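PDB 7C8Z: salicylate 5-hydroxylase, large oxygenase component from Ralstonia sp., which catalyses the NADH- and O2-dependent 5-hydroxylation of salicylate to gentisate as part of a multicomponent system, using a mononuclear iron and a Rieske [2Fe-2S] cluster. Local coordinates for residues G40-P45 and L428-Y433; R97-G102 and Y137-D142; I103-N108 and T174-A179; I410-H415 and V424-I429. One frame throughout, in Å; residues are numbered along the deposited sequence.

Interaction 1: G40-P45 and L428-Y433; sequences GSSRVP and LIRGMY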
loop_
_atom_site.group_PDB
_atom_site.type_symbol
_atom_site.label_atom_id
_atom_site.label_comp_id
_atom_site.label_asym_id
_atom_site.label_seq_id
_atom_site.Cartn_x
_atom_site.Cartn_y
_atom_site.Cartn_z
ATOM N N GLY A 40 -1.829 -11.356 39.581
ATOM C CA GLY A 40 -2.522 -10.093 39.423
ATOM C C GLY A 40 -2.472 -9.585 37.991
ATOM O O GLY A 40 -2.075 -10.283 37.055
ATOM N N SER A 41 -2.882 -8.325 37.833
ATOM C CA SER A 41 -2.921 -7.717 36.508
ATOM C C SER A 41 -2.528 -6.241 36.573
ATOM O O SER A 41 -3.153 -5.388 35.930
ATOM C CB SER A 41 -4.306 -7.877 35.878
ATOM O OG SER A 41 -5.283 -7.193 36.647
ATOM N N SER A 42 -1.485 -5.921 37.340
ATOM C CA SER A 42 -0.990 -4.550 37.411
ATOM C C SER A 42 0.178 -4.294 36.472
ATOM O O SER A 42 0.676 -3.165 36.416
ATOM C CB SER A 42 -0.594 -4.196 38.840
ATOM O OG SER A 42 -1.708 -4.313 39.702
ATOM N N ARG A 43 0.623 -5.307 35.736
ATOM C CA ARG A 43 1.675 -5.148 34.738
ATOM C C ARG A 43 1.294 -6.006 33.542
ATOM O O ARG A 43 1.297 -7.238 33.637
ATOM C CB ARG A 43 3.045 -5.547 35.292
ATOM C CG ARG A 43 3.406 -4.910 36.632
ATOM C CD ARG A 43 4.771 -4.240 36.600
ATOM N NE ARG A 43 4.952 -3.297 37.701
ATOM C CZ ARG A 43 6.126 -3.008 38.258
ATOM N NH1 ARG A 43 7.233 -3.595 37.820
ATOM N NH2 ARG A 43 6.196 -2.132 39.253
ATOM N N VAL A 44 0.958 -5.363 32.428
ATOM C CA VAL A 44 0.596 -6.063 31.199
ATOM C C VAL A 44 1.850 -6.173 30.338
ATOM O O VAL A 44 2.426 -5.137 29.976
ATOM C CB VAL A 44 -0.520 -5.336 30.439
ATOM C CG1 VAL A 44 -0.906 -6.118 29.202
ATOM C CG2 VAL A 44 -1.725 -5.137 31.333
ATOM N N PRO A 45 2.286 -7.377 29.977
ATOM C CA PRO A 45 3.459 -7.500 29.109
ATOM C C PRO A 45 3.168 -6.972 27.715
ATOM O O PRO A 45 2.037 -7.025 27.226
ATOM C CB PRO A 45 3.725 -9.008 29.084
ATOM C CG PRO A 45 2.401 -9.623 29.380
ATOM C CD PRO A 45 1.730 -8.689 30.345
ATOM N N LEU A 428 -9.948 -0.029 36.227
ATOM C CA LEU A 428 -10.735 -0.619 35.149
ATOM C C LEU A 428 -9.856 -1.430 34.205
ATOM O O LEU A 428 -10.257 -2.501 33.739
ATOM C CB LEU A 428 -11.480 0.470 34.380
ATOM C CG LEU A 428 -12.441 1.354 35.168
ATOM C CD1 LEU A 428 -13.234 2.255 34.237
ATOM C CD2 LEU A 428 -13.366 0.496 35.992
ATOM N N ILE A 429 -8.640 -0.956 33.946
ATOM C CA ILE A 429 -7.719 -1.713 33.108
ATOM C C ILE A 429 -7.228 -2.955 33.841
ATOM O O ILE A 429 -7.076 -4.029 33.243
ATOM C CB ILE A 429 -6.557 -0.810 32.658
ATOM C CG1 ILE A 429 -7.113 0.494 32.081
ATOM C CG2 ILE A 429 -5.689 -1.527 31.637
ATOM C CD1 ILE A 429 -6.055 1.479 31.644
ATOM N N ARG A 430 -6.970 -2.831 35.143
ATOM C CA ARG A 430 -6.551 -3.990 35.923
ATOM C C ARG A 430 -7.639 -5.057 35.942
ATOM O O ARG A 430 -7.351 -6.253 35.833
ATOM C CB ARG A 430 -6.175 -3.558 37.342
ATOM C CG ARG A 430 -4.823 -2.864 37.397
ATOM C CD ARG A 430 -4.370 -2.500 38.806
ATOM N NE ARG A 430 -5.392 -1.834 39.606
ATOM C CZ ARG A 430 -5.390 -0.531 39.861
ATOM N NH1 ARG A 430 -4.435 0.241 39.358
ATOM N NH2 ARG A 430 -6.345 0.003 40.609
ATOM N N GLY A 431 -8.901 -4.640 36.045
ATOM C CA GLY A 431 -9.987 -5.601 35.974
ATOM C C GLY A 431 -10.144 -6.195 34.589
ATOM O O GLY A 431 -10.392 -7.399 34.441
ATOM N N MET A 432 -10.021 -5.356 33.560
ATOM C CA MET A 432 -10.044 -5.842 32.188
ATOM C C MET A 432 -9.032 -6.957 31.999
ATOM O O MET A 432 -9.350 -8.018 31.458
ATOM C CB MET A 432 -9.765 -4.686 31.223
ATOM C CG MET A 432 -9.604 -5.094 29.769
ATOM S SD MET A 432 -9.473 -3.674 28.662
ATOM C CE MET A 432 -8.401 -4.330 27.392
ATOM N N TYR A 433 -7.810 -6.753 32.478
ATOM C CA TYR A 433 -6.786 -7.759 32.233
ATOM C C TYR A 433 -6.850 -8.927 33.210
ATOM O O TYR A 433 -6.372 -10.013 32.874
ATOM C CB TYR A 433 -5.412 -7.101 32.210
ATOM C CG TYR A 433 -5.197 -6.453 30.868
ATOM C CD1 TYR A 433 -4.854 -7.218 29.757
ATOM C CD2 TYR A 433 -5.398 -5.091 30.690
ATOM C CE1 TYR A 433 -4.680 -6.641 28.516
ATOM C CE2 TYR A 433 -5.224 -4.501 29.451
ATOM C CZ TYR A 433 -4.867 -5.281 28.368
ATOM O OH TYR A 433 -4.698 -4.704 27.132
#

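Interaction 2: R97-G102 and Y137-D142; sequences RDPDGG and YSLKGD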
loop_
_atom_site.group_PDB
_atom_site.type_symbol
_atom_site.label_atom_id
_atom_site.label_comp_id
_atom_site.label_asym_id
_atom_site.label_seq_id
_atom_site.Cartn_x
_atom_site.Cartn_y
_atom_site.Cartn_z
ATOM N N ARG A 97 -34.028 -6.136 9.201
ATOM C CA ARG A 97 -35.331 -6.133 9.843
ATOM C C ARG A 97 -36.241 -7.130 9.140
ATOM O O ARG A 97 -36.433 -7.058 7.923
ATOM C CB ARG A 97 -35.965 -4.746 9.814
ATOM C CG ARG A 97 -37.372 -4.754 10.400
ATOM C CD ARG A 97 -37.744 -3.433 11.036
ATOM N NE ARG A 97 -36.667 -2.881 11.852
ATOM C CZ ARG A 97 -36.450 -3.193 13.124
ATOM N NH1 ARG A 97 -37.235 -4.066 13.743
ATOM N NH2 ARG A 97 -35.445 -2.628 13.780
ATOM N N ASP A 98 -36.808 -8.049 9.913
ATOM C CA ASP A 98 -37.660 -9.100 9.382
ATOM C C ASP A 98 -39.023 -8.530 9.005
ATOM O O ASP A 98 -39.473 -7.545 9.597
ATOM C CB ASP A 98 -37.839 -10.208 10.416
ATOM C CG ASP A 98 -38.267 -11.519 9.795
ATOM O OD1 ASP A 98 -37.378 -12.286 9.372
ATOM O OD2 ASP A 98 -39.487 -11.781 9.719
ATOM N N PRO A 99 -39.700 -9.129 8.009
ATOM C CA PRO A 99 -41.060 -8.685 7.667
ATOM C C PRO A 99 -42.033 -8.658 8.841
ATOM O O PRO A 99 -43.018 -7.916 8.803
ATOM C CB PRO A 99 -41.497 -9.707 6.612
ATOM C CG PRO A 99 -40.231 -10.098 5.940
ATOM C CD PRO A 99 -39.154 -10.052 6.994
ATOM N N ASP A 100 -41.777 -9.447 9.888
ATOM C CA ASP A 100 -42.662 -9.435 11.047
ATOM C C ASP A 100 -42.395 -8.269 11.988
ATOM O O ASP A 100 -43.257 -7.950 12.815
ATOM C CB ASP A 100 -42.549 -10.751 11.824
ATOM C CG ASP A 100 -41.122 -11.071 12.248
ATOM O OD1 ASP A 100 -40.366 -10.149 12.620
ATOM O OD2 ASP A 100 -40.757 -12.265 12.213
ATOM N N GLY A 101 -41.239 -7.622 11.876
ATOM C CA GLY A 101 -40.870 -6.535 12.759
ATOM C C GLY A 101 -39.681 -6.822 13.647
ATOM O O GLY A 101 -39.159 -5.888 14.267
ATOM N N GLY A 102 -39.232 -8.074 13.735
ATOM C CA GLY A 102 -38.048 -8.410 14.497
ATOM C C GLY A 102 -36.776 -8.104 13.721
ATOM O O GLY A 102 -36.794 -7.531 12.631
ATOM N N TYR A 137 -31.820 -17.227 -0.081
ATOM C CA TYR A 137 -32.063 -17.409 1.343
ATOM C C TYR A 137 -33.122 -16.426 1.826
ATOM O O TYR A 137 -33.168 -15.275 1.378
ATOM C CB TYR A 137 -30.792 -17.175 2.176
ATOM C CG TYR A 137 -29.574 -17.957 1.749
ATOM C CD1 TYR A 137 -28.773 -17.524 0.702
ATOM C CD2 TYR A 137 -29.212 -19.121 2.414
ATOM C CE1 TYR A 137 -27.650 -18.238 0.324
ATOM C CE2 TYR A 137 -28.098 -19.839 2.044
ATOM C CZ TYR A 137 -27.319 -19.399 1.002
ATOM O OH TYR A 137 -26.207 -20.127 0.645
ATOM N N SER A 138 -33.946 -16.875 2.774
ATOM C CA SER A 138 -34.853 -15.980 3.479
ATOM C C SER A 138 -34.069 -14.897 4.227
ATOM O O SER A 138 -32.868 -15.017 4.488
ATOM C CB SER A 138 -35.731 -16.761 4.456
ATOM O OG SER A 138 -34.976 -17.276 5.538
ATOM N N LEU A 139 -34.785 -13.845 4.630
ATOM C CA LEU A 139 -34.183 -12.826 5.481
ATOM C C LEU A 139 -33.828 -13.348 6.867
ATOM O O LEU A 139 -33.239 -12.602 7.661
ATOM C CB LEU A 139 -35.116 -11.618 5.598
ATOM C CG LEU A 139 -35.307 -10.783 4.329
ATOM C CD1 LEU A 139 -36.305 -9.662 4.567
ATOM C CD2 LEU A 139 -33.973 -10.227 3.829
ATOM N N LYS A 140 -34.170 -14.599 7.178
ATOM C CA LYS A 140 -33.744 -15.246 8.409
ATOM C C LYS A 140 -32.545 -16.159 8.205
ATOM O O LYS A 140 -32.027 -16.705 9.186
ATOM C CB LYS A 140 -34.898 -16.055 9.015
ATOM C CG LYS A 140 -36.125 -15.226 9.362
ATOM C CD LYS A 140 -37.170 -16.064 10.083
ATOM C CE LYS A 140 -37.459 -15.502 11.462
ATOM N NZ LYS A 140 -38.222 -14.223 11.394
ATOM N N GLY A 141 -32.099 -16.342 6.959
ATOM C CA GLY A 141 -30.954 -17.173 6.656
ATOM C C GLY A 141 -31.276 -18.558 6.141
ATOM O O GLY A 141 -30.347 -19.335 5.888
ATOM N N ASP A 142 -32.554 -18.891 5.973
ATOM C CA ASP A 142 -32.940 -20.226 5.535
ATOM C C ASP A 142 -32.814 -20.343 4.020
ATOM O O ASP A 142 -33.345 -19.512 3.280
ATOM C CB ASP A 142 -34.373 -20.530 5.970
ATOM C CG ASP A 142 -34.550 -20.468 7.469
ATOM O OD1 ASP A 142 -33.738 -21.090 8.187
ATOM O OD2 ASP A 142 -35.502 -19.800 7.931
#

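Interaction 3: I103-N108 and T174-A179; sequences INVVEN and TKLKVA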
loop_
_atom_site.group_PDB
_atom_site.type_symbol
_atom_site.label_atom_id
_atom_site.label_comp_id
_atom_site.label_asym_id
_atom_site.label_seq_id
_atom_site.Cartn_x
_atom_site.Cartn_y
_atom_site.Cartn_z
ATOM N N ILE A 103 -35.647 -8.495 14.309
ATOM C CA ILE A 103 -34.333 -8.232 13.731
ATOM C C ILE A 103 -33.558 -9.541 13.655
ATOM O O ILE A 103 -33.307 -10.176 14.684
ATOM C CB ILE A 103 -33.552 -7.186 14.541
ATOM C CG1 ILE A 103 -34.263 -5.837 14.465
ATOM C CG2 ILE A 103 -32.117 -7.071 14.031
ATOM C CD1 ILE A 103 -33.688 -4.803 15.390
ATOM N N ASN A 104 -33.176 -9.938 12.444
ATOM C CA ASN A 104 -32.331 -11.102 12.227
ATOM C C ASN A 104 -30.892 -10.670 11.978
ATOM O O ASN A 104 -30.633 -9.606 11.409
ATOM C CB ASN A 104 -32.815 -11.937 11.035
ATOM C CG ASN A 104 -34.330 -12.005 10.930
ATOM O OD1 ASN A 104 -35.038 -11.959 11.936
ATOM N ND2 ASN A 104 -34.832 -12.138 9.705
ATOM N N VAL A 105 -29.953 -11.501 12.416
ATOM C CA VAL A 105 -28.538 -11.293 12.137
ATOM C C VAL A 105 -27.967 -12.602 11.617
ATOM O O VAL A 105 -27.989 -13.617 12.323
ATOM C CB VAL A 105 -27.760 -10.812 13.370
ATOM C CG1 VAL A 105 -26.260 -10.910 13.114
ATOM C CG2 VAL A 105 -28.151 -9.387 13.707
ATOM N N VAL A 106 -27.464 -12.580 10.385
ATOM C CA VAL A 106 -26.944 -13.779 9.741
ATOM C C VAL A 106 -25.507 -13.528 9.305
ATOM O O VAL A 106 -25.074 -12.391 9.122
ATOM C CB VAL A 106 -27.804 -14.210 8.539
ATOM C CG1 VAL A 106 -29.246 -14.431 8.976
ATOM C CG2 VAL A 106 -27.717 -13.164 7.429
ATOM N N GLU A 107 -24.763 -14.613 9.130
ATOM C CA GLU A 107 -23.384 -14.499 8.686
ATOM C C GLU A 107 -23.329 -14.270 7.179
ATOM O O GLU A 107 -24.024 -14.937 6.410
ATOM C CB GLU A 107 -22.596 -15.752 9.065
ATOM C CG GLU A 107 -21.136 -15.700 8.650
ATOM C CD GLU A 107 -20.260 -16.617 9.471
ATOM O OE1 GLU A 107 -19.029 -16.409 9.476
ATOM O OE2 GLU A 107 -20.799 -17.547 10.107
ATOM N N ASN A 108 -22.490 -13.318 6.762
ATOM C CA ASN A 108 -22.360 -12.932 5.360
ATOM C C ASN A 108 -21.455 -13.900 4.609
ATOM O O ASN A 108 -20.504 -13.478 3.942
ATOM C CB ASN A 108 -21.808 -11.503 5.254
ATOM C CG ASN A 108 -21.896 -10.930 3.842
ATOM O OD1 ASN A 108 -22.536 -11.498 2.960
ATOM N ND2 ASN A 108 -21.241 -9.799 3.628
ATOM N N THR A 174 -25.375 -19.230 8.464
ATOM C CA THR A 174 -25.148 -19.312 9.900
ATOM C C THR A 174 -25.916 -18.206 10.615
ATOM O O THR A 174 -25.661 -17.017 10.394
ATOM C CB THR A 174 -23.651 -19.219 10.207
ATOM O OG1 THR A 174 -22.996 -20.400 9.729
ATOM C CG2 THR A 174 -23.410 -19.100 11.704
ATOM N N LYS A 175 -26.879 -18.597 11.446
ATOM C CA LYS A 175 -27.708 -17.637 12.158
ATOM C C LYS A 175 -27.097 -17.314 13.513
ATOM O O LYS A 175 -26.551 -18.192 14.188
ATOM C CB LYS A 175 -29.123 -18.178 12.364
ATOM C CG LYS A 175 -29.785 -18.739 11.129
ATOM C CD LYS A 175 -31.101 -19.383 11.502
ATOM C CE LYS A 175 -31.697 -20.156 10.351
ATOM N NZ LYS A 175 -33.075 -20.618 10.685
ATOM N N LEU A 176 -27.233 -16.056 13.920
ATOM C CA LEU A 176 -26.738 -15.573 15.198
ATOM C C LEU A 176 -27.922 -15.207 16.079
ATOM O O LEU A 176 -28.986 -14.824 15.586
ATOM C CB LEU A 176 -25.829 -14.354 15.018
ATOM C CG LEU A 176 -24.419 -14.611 14.491
ATOM C CD1 LEU A 176 -24.435 -14.810 12.980
ATOM C CD2 LEU A 176 -23.487 -13.463 14.877
ATOM N N LYS A 177 -27.739 -15.332 17.388
ATOM C CA LYS A 177 -28.768 -14.885 18.313
ATOM C C LYS A 177 -28.691 -13.374 18.451
ATOM O O LYS A 177 -27.606 -12.789 18.400
ATOM C CB LYS A 177 -28.616 -15.564 19.674
ATOM C CG LYS A 177 -29.759 -15.255 20.636
ATOM C CD LYS A 177 -30.196 -16.477 21.435
ATOM C CE LYS A 177 -29.328 -16.683 22.661
ATOM N NZ LYS A 177 -30.018 -16.243 23.901
ATOM N N VAL A 178 -29.852 -12.740 18.598
ATOM C CA VAL A 178 -29.979 -11.290 18.533
ATOM C C VAL A 178 -30.590 -10.790 19.836
ATOM O O VAL A 178 -31.544 -11.381 20.352
ATOM C CB VAL A 178 -30.834 -10.854 17.324
ATOM C CG1 VAL A 178 -30.886 -9.342 17.226
ATOM C CG2 VAL A 178 -30.276 -11.451 16.043
ATOM N N ALA A 179 -30.034 -9.703 20.372
ATOM C CA ALA A 179 -30.568 -9.053 21.565
ATOM C C ALA A 179 -30.717 -7.567 21.269
ATOM O O ALA A 179 -29.719 -6.866 21.064
ATOM C CB ALA A 179 -29.662 -9.280 22.774
#

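Interaction 4: I410-H415 and V424-I429; sequences IEMGGH and VTETLI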
loop_
_atom_site.group_PDB
_atom_site.type_symbol
_atom_site.label_atom_id
_atom_site.label_comp_id
_atom_site.label_asym_id
_atom_site.label_seq_id
_atom_site.Cartn_x
_atom_site.Cartn_y
_atom_site.Cartn_z
ATOM N N ILE A 410 0.370 -0.546 35.161
ATOM C CA ILE A 410 -0.906 0.074 35.475
ATOM C C ILE A 410 -1.141 -0.115 36.965
ATOM O O ILE A 410 -1.919 -0.978 37.389
ATOM C CB ILE A 410 -2.043 -0.527 34.627
ATOM C CG1 ILE A 410 -1.872 -2.041 34.492
ATOM C CG2 ILE A 410 -2.058 0.093 33.244
ATOM C CD1 ILE A 410 -3.079 -2.737 33.903
ATOM N N GLU A 411 -0.489 0.722 37.766
ATOM C CA GLU A 411 -0.511 0.604 39.216
ATOM C C GLU A 411 -1.150 1.813 39.873
ATOM O O GLU A 411 -1.111 1.937 41.102
ATOM C CB GLU A 411 0.903 0.390 39.761
ATOM C CG GLU A 411 1.445 -1.006 39.518
ATOM C CD GLU A 411 2.853 -1.178 40.037
ATOM O OE1 GLU A 411 3.311 -0.306 40.804
ATOM O OE2 GLU A 411 3.498 -2.186 39.679
ATOM N N MET A 412 -1.740 2.705 39.088
ATOM C CA MET A 412 -2.353 3.892 39.656
ATOM C C MET A 412 -3.588 3.482 40.440
ATOM O O MET A 412 -4.423 2.718 39.946
ATOM C CB MET A 412 -2.719 4.880 38.553
ATOM C CG MET A 412 -3.208 6.191 39.080
ATOM S SD MET A 412 -2.045 6.762 40.321
ATOM C CE MET A 412 -2.092 8.509 40.009
ATOM N N GLY A 413 -3.701 3.986 41.664
ATOM C CA GLY A 413 -4.710 3.505 42.578
ATOM C C GLY A 413 -4.388 2.175 43.219
ATOM O O GLY A 413 -5.278 1.563 43.822
ATOM N N GLY A 414 -3.150 1.702 43.108
ATOM C CA GLY A 414 -2.778 0.452 43.736
ATOM C C GLY A 414 -2.919 -0.758 42.836
ATOM O O GLY A 414 -2.820 -0.655 41.612
ATOM N N HIS A 415 -3.142 -1.916 43.452
ATOM C CA HIS A 415 -3.390 -3.162 42.745
ATOM C C HIS A 415 -4.842 -3.599 42.858
ATOM O O HIS A 415 -5.206 -4.654 42.326
ATOM C CB HIS A 415 -2.472 -4.271 43.279
ATOM C CG HIS A 415 -1.031 -3.876 43.364
ATOM N ND1 HIS A 415 -0.081 -4.339 42.478
ATOM C CD2 HIS A 415 -0.374 -3.070 44.232
ATOM C CE1 HIS A 415 1.097 -3.831 42.794
ATOM N NE2 HIS A 415 0.947 -3.059 43.855
ATOM N N VAL A 424 -8.914 8.702 39.945
ATOM C CA VAL A 424 -7.464 8.601 39.978
ATOM C C VAL A 424 -7.064 7.156 40.191
ATOM O O VAL A 424 -6.489 6.804 41.226
ATOM C CB VAL A 424 -6.874 9.506 41.077
ATOM C CG1 VAL A 424 -5.415 9.781 40.797
ATOM C CG2 VAL A 424 -7.680 10.802 41.204
ATOM N N THR A 425 -7.338 6.317 39.203
ATOM C CA THR A 425 -7.034 4.910 39.358
ATOM C C THR A 425 -7.028 4.265 37.986
ATOM O O THR A 425 -7.722 4.716 37.074
ATOM C CB THR A 425 -8.036 4.219 40.290
ATOM O OG1 THR A 425 -7.852 2.802 40.218
ATOM C CG2 THR A 425 -9.469 4.574 39.905
ATOM N N GLU A 426 -6.230 3.210 37.848
ATOM C CA GLU A 426 -6.245 2.380 36.653
ATOM C C GLU A 426 -6.971 1.062 36.894
ATOM O O GLU A 426 -6.682 0.057 36.237
ATOM C CB GLU A 426 -4.817 2.145 36.158
ATOM C CG GLU A 426 -4.130 3.425 35.715
ATOM C CD GLU A 426 -2.729 3.198 35.191
ATOM O OE1 GLU A 426 -2.570 3.110 33.955
ATOM O OE2 GLU A 426 -1.788 3.115 36.008
ATOM N N THR A 427 -7.939 1.064 37.815
ATOM C CA THR A 427 -8.561 -0.182 38.248
ATOM C C THR A 427 -9.393 -0.823 37.146
ATOM O O THR A 427 -9.531 -2.051 37.120
ATOM C CB THR A 427 -9.420 0.063 39.493
ATOM O OG1 THR A 427 -10.035 -1.164 39.910
ATOM C CG2 THR A 427 -10.492 1.096 39.210
ATOM N N LEU A 428 -9.948 -0.029 36.227
ATOM C CA LEU A 428 -10.735 -0.619 35.149
ATOM C C LEU A 428 -9.856 -1.430 34.205
ATOM O O LEU A 428 -10.257 -2.501 33.739
ATOM C CB LEU A 428 -11.480 0.470 34.380
ATOM C CG LEU A 428 -12.441 1.354 35.168
ATOM C CD1 LEU A 428 -13.234 2.255 34.237
ATOM C CD2 LEU A 428 -13.366 0.496 35.992
ATOM N N ILE A 429 -8.640 -0.956 33.946
ATOM C CA ILE A 429 -7.719 -1.713 33.108
ATOM C C ILE A 429 -7.228 -2.955 33.841
ATOM O O ILE A 429 -7.076 -4.029 33.243
ATOM C CB ILE A 429 -6.557 -0.810 32.658
ATOM C CG1 ILE A 429 -7.113 0.494 32.081
ATOM C CG2 ILE A 429 -5.689 -1.527 31.637
ATOM C CD1 ILE A 429 -6.055 1.479 31.644
#

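Interaction 1: G40-P45 and L428-Y433
A buried packing contact sets S41, S42 and V44, in the loop preceding helix 52-63, against R430 and Y433 of the C-terminal helix 427-440, and shows how a chain's two ends can be joined by a few side chains. Its apolar half is a CH-pi interaction. V44 approaches over one face of the Y433 ring, and CG2 stands 3.8 Å from the ring centroid, only 15° off the normal. With CG1 of V44 anti to the backbone N (chi1 -178°), both methyls reach the aromatic group: CG2 lies above the CG-CD2 side, while CG1 comes within 3.9 Å of Y433 CE1. At the outer end of the ring, the phenol OH is hydrogen-bonded to E236 of helix 232-238, and I429 CG2, from Y433's own helix 427-440, lies in plane at the ring edge.

The polar half uses a serine hydroxyl. S41 OG donates to the carbonyl oxygen of R430; the modelled separation of 2.4 Å is very short, so the exact length is doubtful. S41 CB also packs against Y433 CB at 3.9 Å. R430 contributes mainly its aliphatic part here: CG passes 3.4 Å from S41 O and CD lies beside S42 OG. A bend at chi3 (-48°) turns the guanidinium onward to the carbonyl oxygens of M412 and E416. The combination of CH-pi packing, a hydroxyl-to-helix-carbonyl bond and the aliphatic part of an arginine is loop-on-helix packing, here closing the N-terminal extension over the final helix of the ring-hydroxylating catalytic domain.

Interaction 2: R97-G102 and Y137-D142
Two type I turns, D98-G101 and S138-G141, approach each other with the CA atoms of D98 and L139 6.4 Å apart. Each has the signature of a type I turn with a G1 bulge: a glycine with positive phi in the fourth position, whose N donates to the first residue's O (G101 to D98, G141 to S138), while the first residue's N donates to the O of the residue after the glycine (G102, D142). The motif caps the hairpin of strands 91-97 and 103-107 and, in the second case, links strands 135-137 and 143-145 of the Rieske domain.

The turns are joined by a salt-bridge network centred on K140. Its chain bends at chi3 (120°) and again at chi4 (71°), which carries the ammonium across to the aspartates at about a right angle. NZ lies 2.9 Å from D98 OD1, in a salt bridge whose hydrogen bond is weak, and 3.3 Å from D100 OD2. Since the two carboxylates stand close together, the lysine's charge probably offsets their mutual repulsion. D98 OD1 has a further and stronger partner in the amide ND2 of N104, which also donates to L139 O and so ties both turns to strand 103-107.

The carboxylates are held within their own turn as well. D98 OD2 accepts from D100 N on its anti side, 17° out of the carboxylate plane, and D100 OD1 accepts from G102 N; both are Asx turns. S138 OG forms the corresponding ST turn with K140 N. Beside the charged network, the apolar closure is brief: L139 CD1 rests 3.8 Å from CD of the P99 ring.

Interaction 3: I103-N108 and T174-A179
Torsions near 180° at V105 (chi1 167°) and V178 (chi1 -177°) leave CG1 of each valine anti to its own N and CG2 beside that N, and in this setting V178 CG2 comes 3.7 Å from V105 CB. E107 follows the same rule: with CG anti to the backbone N and the chain extended beyond it, the side chain runs alongside that of T174, both pointing the same way.

These groups sit on two neighbouring antiparallel strands, 103-107 and 175-181, in the sheet of the Rieske domain. The short axes come within 4.9 Å, at 145° between their directions, a clear departure from exact antiparallelism. Two backbone bonds join them: L176 N donates to V105 O over 3.0 Å, and E107 N donates to T174 O over 2.9 Å. Between these bonds, V106 and K175 form a non-hydrogen-bonded pair, with side chains on the face opposite that of V105 and L176. On the latter face V105 CG1 meets L176 CB at 4.0 Å. Toward the other end V178 fills the junction, its methyls lying against the carbonyl oxygen of I103 and, through CG1, against I103 CG2.

The polar end of E107 looks beyond the pair. OE2 forms salt bridges with R91 and with K403 of a third subunit, while OE1 accepts from Q402 of that subunit. Such a pair of cations around a buried carboxylate would favour its ionised form, and the end of strand 103-107, about 9 Å from C110 between the side chains of E107 and C110, thus also takes part in a contact with the third subunit.

Interaction 4: I410-H415 and V424-I429
Hydrogen bonds between M412 and E426 join the loop to the start of helix 427-440 twice over. E426 N donates to M412 O over 2.8 Å and almost straight (175°), although the donor stands well above the carbonyl plane, 47° out of it. In return M412 N donates to E426 OE2 over 3.1 Å, using the anti lone pair. E426, at the N-cap position, thus contributes both backbone and carboxylate to one partner, its chain extended beyond CG so that the carboxylate reaches back along the loop.

Apolar contacts flank this exchange. CD1 of I410 packs on CG2 of I429 at 3.7 Å. M412, bent at chi2 and chi3, brings its CE methyl to 3.6 Å from V424 CG1, while its CB and the CG of E426 lie 3.5 Å apart.

The backbones come nearest at G413, third residue of the type II turn E411-G414, whose CA is 4.2 Å from that of T425.

E426 OE1 forms a salt bridge with R113 of the second subunit, and the side chain packs on H112 there; both line that subunit's cluster pocket. One carboxylate therefore links the start of helix 427-440, whose I429 side chain is about 11 Å from the bound iron, to a neighbour's cluster site, consistent with the head-to-tail subunit pairing of Rieske oxygenases.

Overall arrangement
From the N terminus, segment 40-45 opens the longest loop, which interaction 1 closes on helix 427-440 near the C terminus; both Rieske contacts fall within that span. Interactions 2 and 3 cross, their segments alternating along the chain, and they touch through the D98-N104 hydrogen bond and the D142-K175 salt bridge, linking the turns to the sheet of the Rieske domain. Interaction 4 closes a short loop in the catalytic domain, ending on the helix that interaction 1 also uses; the R430-M412 hydrogen bond and the R43-E411 salt bridge join the two. The Rieske and catalytic groups lie on opposite sides of the chain's centre, with the centres of interactions 3 and 4 37 Å apart.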